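Local coordinates for protein HTH-type transcriptional regulator Rv1985c/MT2039 (Mycobacterium tuberculosis, PDB 3ISP) that binds DNA as a LysR-family transcriptional regulator and probably switches on expression of the exporter LysE while repressing its own gene, at residues Gln175-Asp180 and Ala188-Leu193; Asp180-Ala185 and Arg256-His261. One frame throughout, in Å; residues are numbered along the deposited sequence.

Contact 1: Gln175-Asp180 and Ala188-Leu193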
loop_
_atom_site.group_PDB
_atom_site.type_symbol
_atom_site.label_atom_id
_atom_site.label_comp_id
_atom_site.label_asym_id
_atom_site.label_seq_id
_atom_site.Cartn_x
_atom_site.Cartn_y
_atom_site.Cartn_z
ATOM N N GLN A 175 -14.200 14.464 -34.643
ATOM C CA GLN A 175 -14.352 15.829 -35.155
ATOM C C GLN A 175 -13.675 16.841 -34.242
ATOM O O GLN A 175 -12.802 17.595 -34.671
ATOM C CB GLN A 175 -15.826 16.219 -35.333
ATOM C CG GLN A 175 -16.449 15.912 -36.714
ATOM C CD GLN A 175 -15.806 16.701 -37.862
ATOM O OE1 GLN A 175 -16.473 17.485 -38.553
ATOM N NE2 GLN A 175 -14.501 16.493 -38.066
ATOM N N ARG A 176 -14.066 16.862 -32.976
ATOM C CA ARG A 176 -13.570 17.898 -32.088
ATOM C C ARG A 176 -12.067 17.769 -31.824
ATOM O O ARG A 176 -11.358 18.767 -31.756
ATOM C CB ARG A 176 -14.389 17.943 -30.782
ATOM C CG ARG A 176 -13.908 18.967 -29.734
ATOM C CD ARG A 176 -13.925 20.409 -30.265
ATOM N NE ARG A 176 -13.143 21.332 -29.434
ATOM C CZ ARG A 176 -11.814 21.278 -29.296
ATOM N NH1 ARG A 176 -11.114 20.335 -29.916
ATOM N NH2 ARG A 176 -11.177 22.154 -28.526
ATOM N N HIS A 177 -11.567 16.544 -31.704
ATOM C CA HIS A 177 -10.216 16.358 -31.176
ATOM C C HIS A 177 -9.234 15.693 -32.133
ATOM O O HIS A 177 -8.021 15.838 -31.982
ATOM C CB HIS A 177 -10.268 15.591 -29.858
ATOM C CG HIS A 177 -11.133 16.238 -28.818
ATOM N ND1 HIS A 177 -10.695 17.282 -28.030
ATOM C CD2 HIS A 177 -12.409 15.987 -28.436
ATOM C CE1 HIS A 177 -11.665 17.644 -27.210
ATOM N NE2 HIS A 177 -12.715 16.876 -27.436
ATOM N N LEU A 178 -9.756 14.970 -33.116
ATOM C CA LEU A 178 -8.898 14.251 -34.058
ATOM C C LEU A 178 -9.337 14.486 -35.495
ATOM O O LEU A 178 -9.413 13.553 -36.298
ATOM C CB LEU A 178 -8.905 12.757 -33.742
ATOM C CG LEU A 178 -8.604 12.467 -32.276
ATOM C CD1 LEU A 178 -8.906 11.023 -31.966
ATOM C CD2 LEU A 178 -7.163 12.820 -31.963
ATOM N N SER A 179 -9.641 15.742 -35.808
ATOM C CA SER A 179 -10.026 16.106 -37.161
ATOM C C SER A 179 -8.845 15.848 -38.088
ATOM O O SER A 179 -9.007 15.318 -39.189
ATOM C CB SER A 179 -10.460 17.573 -37.216
ATOM O OG SER A 179 -9.607 18.390 -36.427
ATOM N N ASP A 180 -7.650 16.197 -37.624
ATOM C CA ASP A 180 -6.456 16.048 -38.442
ATOM C C ASP A 180 -5.772 14.704 -38.257
ATOM O O ASP A 180 -4.654 14.507 -38.726
ATOM C CB ASP A 180 -5.480 17.192 -38.181
ATOM C CG ASP A 180 -5.820 18.431 -38.986
ATOM O OD1 ASP A 180 -6.670 18.316 -39.898
ATOM O OD2 ASP A 180 -5.245 19.512 -38.714
ATOM N N ALA A 188 -1.735 14.393 -27.536
ATOM C CA ALA A 188 -1.341 15.053 -26.300
ATOM C C ALA A 188 -2.466 15.940 -25.782
ATOM O O ALA A 188 -2.453 16.360 -24.626
ATOM C CB ALA A 188 -0.099 15.880 -26.525
ATOM N N LYS A 189 -3.439 16.227 -26.644
ATOM C CA LYS A 189 -4.529 17.127 -26.278
ATOM C C LYS A 189 -5.891 16.437 -26.166
ATOM O O LYS A 189 -6.671 16.740 -25.267
ATOM C CB LYS A 189 -4.599 18.319 -27.237
ATOM C CG LYS A 189 -3.353 19.184 -27.215
ATOM C CD LYS A 189 -3.598 20.533 -27.875
ATOM C CE LYS A 189 -3.969 20.375 -29.341
ATOM N NZ LYS A 189 -4.448 21.659 -29.939
ATOM N N ALA A 190 -6.177 15.513 -27.074
ATOM C CA ALA A 190 -7.436 14.780 -27.023
ATOM C C ALA A 190 -7.547 13.993 -25.717
ATOM O O ALA A 190 -6.599 13.320 -25.310
ATOM C CB ALA A 190 -7.563 13.845 -28.223
ATOM N N PRO A 191 -8.702 14.087 -25.044
ATOM C CA PRO A 191 -8.869 13.320 -23.806
ATOM C C PRO A 191 -8.880 11.815 -24.063
ATOM O O PRO A 191 -9.606 11.350 -24.936
ATOM C CB PRO A 191 -10.242 13.781 -23.295
ATOM C CG PRO A 191 -10.419 15.125 -23.881
ATOM C CD PRO A 191 -9.798 15.047 -25.245
ATOM N N SER A 192 -8.088 11.057 -23.314
ATOM C CA SER A 192 -8.189 9.599 -23.390
ATOM C C SER A 192 -9.011 9.055 -22.223
ATOM O O SER A 192 -9.254 9.749 -21.243
ATOM C CB SER A 192 -6.807 8.934 -23.438
ATOM O OG SER A 192 -6.169 8.984 -22.175
ATOM N N LEU A 193 -9.453 7.812 -22.345
ATOM C CA LEU A 193 -10.126 7.135 -21.252
ATOM C C LEU A 193 -9.201 6.127 -20.564
ATOM O O LEU A 193 -8.005 6.042 -20.855
ATOM C CB LEU A 193 -11.350 6.404 -21.777
ATOM C CG LEU A 193 -12.360 7.229 -22.552
ATOM C CD1 LEU A 193 -13.565 6.369 -22.880
ATOM C CD2 LEU A 193 -12.748 8.446 -21.732
#
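His-177 and Leu-178, at the point where helix 171-177 gives way to loop, pack against Ala-190 and Pro-191 of a segment that has no regular structure. The closely packed part is made without hydrogen bonds, mostly through carbon atoms. Ala-190 CB lies 3.6 Å from His-177 CB, and a branch of Leu-178 reaches the same methyl, with CD2 lying 3.9 Å from Ala-190 CB. Above the imidazole of His-177, Pro-191 CD sits 3.8 Å from the ring centroid and 15° off the normal, a CH-pi contact over the face in which ND1 and CE1 are the nearest ring atoms. Arg-176 CG covers the opposite face, toward the rim, so the ring is held between it and Pro-191 CD. The ring is presented to the proline by a first torsion of -56°, which puts CG anti to the carbonyl carbon. This chain reversal belongs to the LysR substrate-binding domain, a periplasmic-binding-protein fold: Leu-178 is the first residue to leave helical geometry, and the loop comes back past the helix end on its way to helix 201-210. Phe-173, one turn earlier, backs the buried side by touching Leu-178, Ala-190 and Pro-191. Toward solvent things are much looser: the guanidinium of Arg-176 and the amine of Lys-189 both belong to exposed residues and stay apart, Arg-176 NH1 to Lys-189 NZ 6.8 Å.

Contact 2: Asp180-Ala185 and Arg256-His261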
loop_
_atom_site.group_PDB
_atom_site.type_symbol
_atom_site.label_atom_id
_atom_site.label_comp_id
_atom_site.label_asym_id
_atom_site.label_seq_id
_atom_site.Cartn_x
_atom_site.Cartn_y
_atom_site.Cartn_z
ATOM N N ASP A 180 -7.650 16.197 -37.624
ATOM C CA ASP A 180 -6.456 16.048 -38.442
ATOM C C ASP A 180 -5.772 14.704 -38.257
ATOM O O ASP A 180 -4.654 14.507 -38.726
ATOM C CB ASP A 180 -5.480 17.192 -38.181
ATOM C CG ASP A 180 -5.820 18.431 -38.986
ATOM O OD1 ASP A 180 -6.670 18.316 -39.898
ATOM O OD2 ASP A 180 -5.245 19.512 -38.714
ATOM N N GLY A 181 -6.451 13.783 -37.577
ATOM C CA GLY A 181 -5.928 12.446 -37.367
ATOM C C GLY A 181 -5.194 12.260 -36.051
ATOM O O GLY A 181 -5.147 13.160 -35.214
ATOM N N PHE A 182 -4.593 11.086 -35.886
ATOM C CA PHE A 182 -4.044 10.666 -34.603
ATOM C C PHE A 182 -2.561 11.021 -34.449
ATOM O O PHE A 182 -1.701 10.150 -34.275
ATOM C CB PHE A 182 -4.296 9.161 -34.401
ATOM C CG PHE A 182 -4.218 8.714 -32.967
ATOM C CD1 PHE A 182 -4.682 9.531 -31.942
ATOM C CD2 PHE A 182 -3.695 7.472 -32.645
ATOM C CE1 PHE A 182 -4.608 9.120 -30.621
ATOM C CE2 PHE A 182 -3.618 7.053 -31.326
ATOM C CZ PHE A 182 -4.072 7.875 -30.314
ATOM N N THR A 183 -2.275 12.318 -34.500
ATOM C CA THR A 183 -0.915 12.813 -34.352
ATOM C C THR A 183 -0.490 12.849 -32.889
ATOM O O THR A 183 -1.331 12.823 -32.001
ATOM C CB THR A 183 -0.814 14.223 -34.914
ATOM O OG1 THR A 183 -1.431 14.253 -36.206
ATOM C CG2 THR A 183 0.645 14.657 -35.027
ATOM N N ALA A 184 0.813 12.919 -32.640
ATOM C CA ALA A 184 1.318 13.056 -31.274
ATOM C C ALA A 184 1.070 14.459 -30.691
ATOM O O ALA A 184 1.246 14.691 -29.494
ATOM C CB ALA A 184 2.805 12.690 -31.205
ATOM N N ALA A 185 0.672 15.396 -31.543
ATOM C CA ALA A 185 0.301 16.721 -31.065
ATOM C C ALA A 185 -1.176 16.705 -30.724
ATOM O O ALA A 185 -1.620 17.379 -29.792
ATOM C CB ALA A 185 0.597 17.790 -32.120
ATOM N N ARG A 256 -12.852 3.962 -35.420
ATOM C CA ARG A 256 -11.445 3.763 -35.103
ATOM C C ARG A 256 -10.664 5.060 -35.200
ATOM O O ARG A 256 -10.630 5.687 -36.243
ATOM C CB ARG A 256 -10.810 2.717 -36.014
ATOM C CG ARG A 256 -11.189 1.289 -35.681
ATOM C CD ARG A 256 -10.350 0.298 -36.477
ATOM N NE ARG A 256 -8.955 0.261 -36.040
ATOM C CZ ARG A 256 -8.167 -0.806 -36.162
ATOM N NH1 ARG A 256 -8.645 -1.919 -36.699
ATOM N NH2 ARG A 256 -6.907 -0.767 -35.747
ATOM N N VAL A 257 -10.042 5.434 -34.093
ATOM C CA VAL A 257 -9.157 6.583 -33.981
ATOM C C VAL A 257 -7.892 6.444 -34.830
ATOM O O VAL A 257 -7.326 7.431 -35.298
ATOM C CB VAL A 257 -8.753 6.742 -32.507
ATOM C CG1 VAL A 257 -7.352 7.343 -32.355
ATOM C CG2 VAL A 257 -9.822 7.538 -31.761
ATOM N N CYS A 258 -7.432 5.213 -35.007
ATOM C CA CYS A 258 -6.280 4.954 -35.868
ATOM C C CYS A 258 -6.159 3.472 -36.242
ATOM O O CYS A 258 -6.921 2.627 -35.767
ATOM C CB CYS A 258 -4.969 5.499 -35.267
ATOM S SG CYS A 258 -4.250 4.572 -33.882
ATOM N N ASP A 259 -5.190 3.180 -37.100
ATOM C CA ASP A 259 -5.091 1.893 -37.764
ATOM C C ASP A 259 -4.429 0.806 -36.905
ATOM O O ASP A 259 -4.472 -0.379 -37.244
ATOM C CB ASP A 259 -4.314 2.078 -39.062
ATOM C CG ASP A 259 -4.829 1.197 -40.166
ATOM O OD1 ASP A 259 -5.964 0.681 -40.017
ATOM O OD2 ASP A 259 -4.103 1.024 -41.173
ATOM N N ILE A 260 -3.829 1.214 -35.791
ATOM C CA ILE A 260 -3.126 0.293 -34.907
ATOM C C ILE A 260 -4.052 -0.446 -33.944
ATOM O O ILE A 260 -5.141 0.023 -33.642
ATOM C CB ILE A 260 -2.114 1.043 -34.056
ATOM C CG1 ILE A 260 -1.355 2.053 -34.911
ATOM C CG2 ILE A 260 -1.180 0.062 -33.361
ATOM C CD1 ILE A 260 -0.260 2.755 -34.163
ATOM N N HIS A 261 -3.613 -1.602 -33.460
ATOM C CA HIS A 261 -4.360 -2.337 -32.443
ATOM C C HIS A 261 -3.450 -3.016 -31.403
ATOM O O HIS A 261 -2.220 -2.959 -31.497
ATOM C CB HIS A 261 -5.302 -3.362 -33.084
ATOM C CG HIS A 261 -4.613 -4.352 -33.975
ATOM N ND1 HIS A 261 -3.666 -5.239 -33.513
ATOM C CD2 HIS A 261 -4.753 -4.606 -35.297
ATOM C CE1 HIS A 261 -3.242 -5.989 -34.514
ATOM N NE2 HIS A 261 -3.890 -5.627 -35.606
#
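Phe-182 projects from the 180-185 loop onto Val-257 and Cys-258. Arg-256, at the start of the other segment, does not touch the loop; it turns back on its own segment, where Arg-256 NE donates to Cys-258 O over 3.1 Å with an N-H...O angle of 145°. A weak bond from NH2 to Ile-260 O accompanies it, so the guanidinium bridges backbone carbonyls of the bend that follows. Val-257 comes next and meets the phenyl ring squarely: Val-257 CG1 stands 3.4 Å from the centroid of the Phe-182 ring, 11° off the normal, a CH-pi contact over the middle of the face. Val-257 O also lies 3.6 Å from Phe-182 CB. Cys-258 approaches the same ring from another direction. Cys-258 SG comes in obliquely, 4.3 Å from the centroid of the Phe-182 ring, a sulfur-aromatic contact made nearest CD2 and CE2, while Cys-258 CB packs against Phe-182 CD2 at 3.5 Å. With chi1 of -160°, Phe-182 carries CG anti to the backbone N, extending the ring across to both residues. Past Asp-259, Ile-260 points its CB toward the loop but packs on helix 201-210, against Lys-208 and Ala-209; His-261 likewise uses its carbonyl to accept a hydrogen bond from Lys-208. Phe-182 itself is the centre of an inverse gamma turn, and its ring meets Trp-237 and Phe-210 edge-to-face. An aromatic side chain thus ties a connecting loop to an interruption in strand 255-271, one of the long strands in the mixed sheet of the LysR substrate-binding domain.

Contacts 1 and 2 are neighbours, their centres about 9 Å apart, and both lie about 31 to 32 Å from the centre of the chain, within the LysR substrate-binding domain. They share Asp-180, and along the sequence their segments alternate: 175-180, 180-185, 188-193, then 256-261. Contact 1 is local, closing the loop after helix 171-177 back on the helix end, whereas contact 2 brings that loop to the irregular part of strand 255-271, some 70 residues later. The two meet directly where Leu-178 CD1 packs 3.6 Å from Val-257 CG2. Trp-237 also links them, through a backbone hydrogen bond with Pro-191 and by touching Phe-182, so helix end, loop and strand lie in one connected patch.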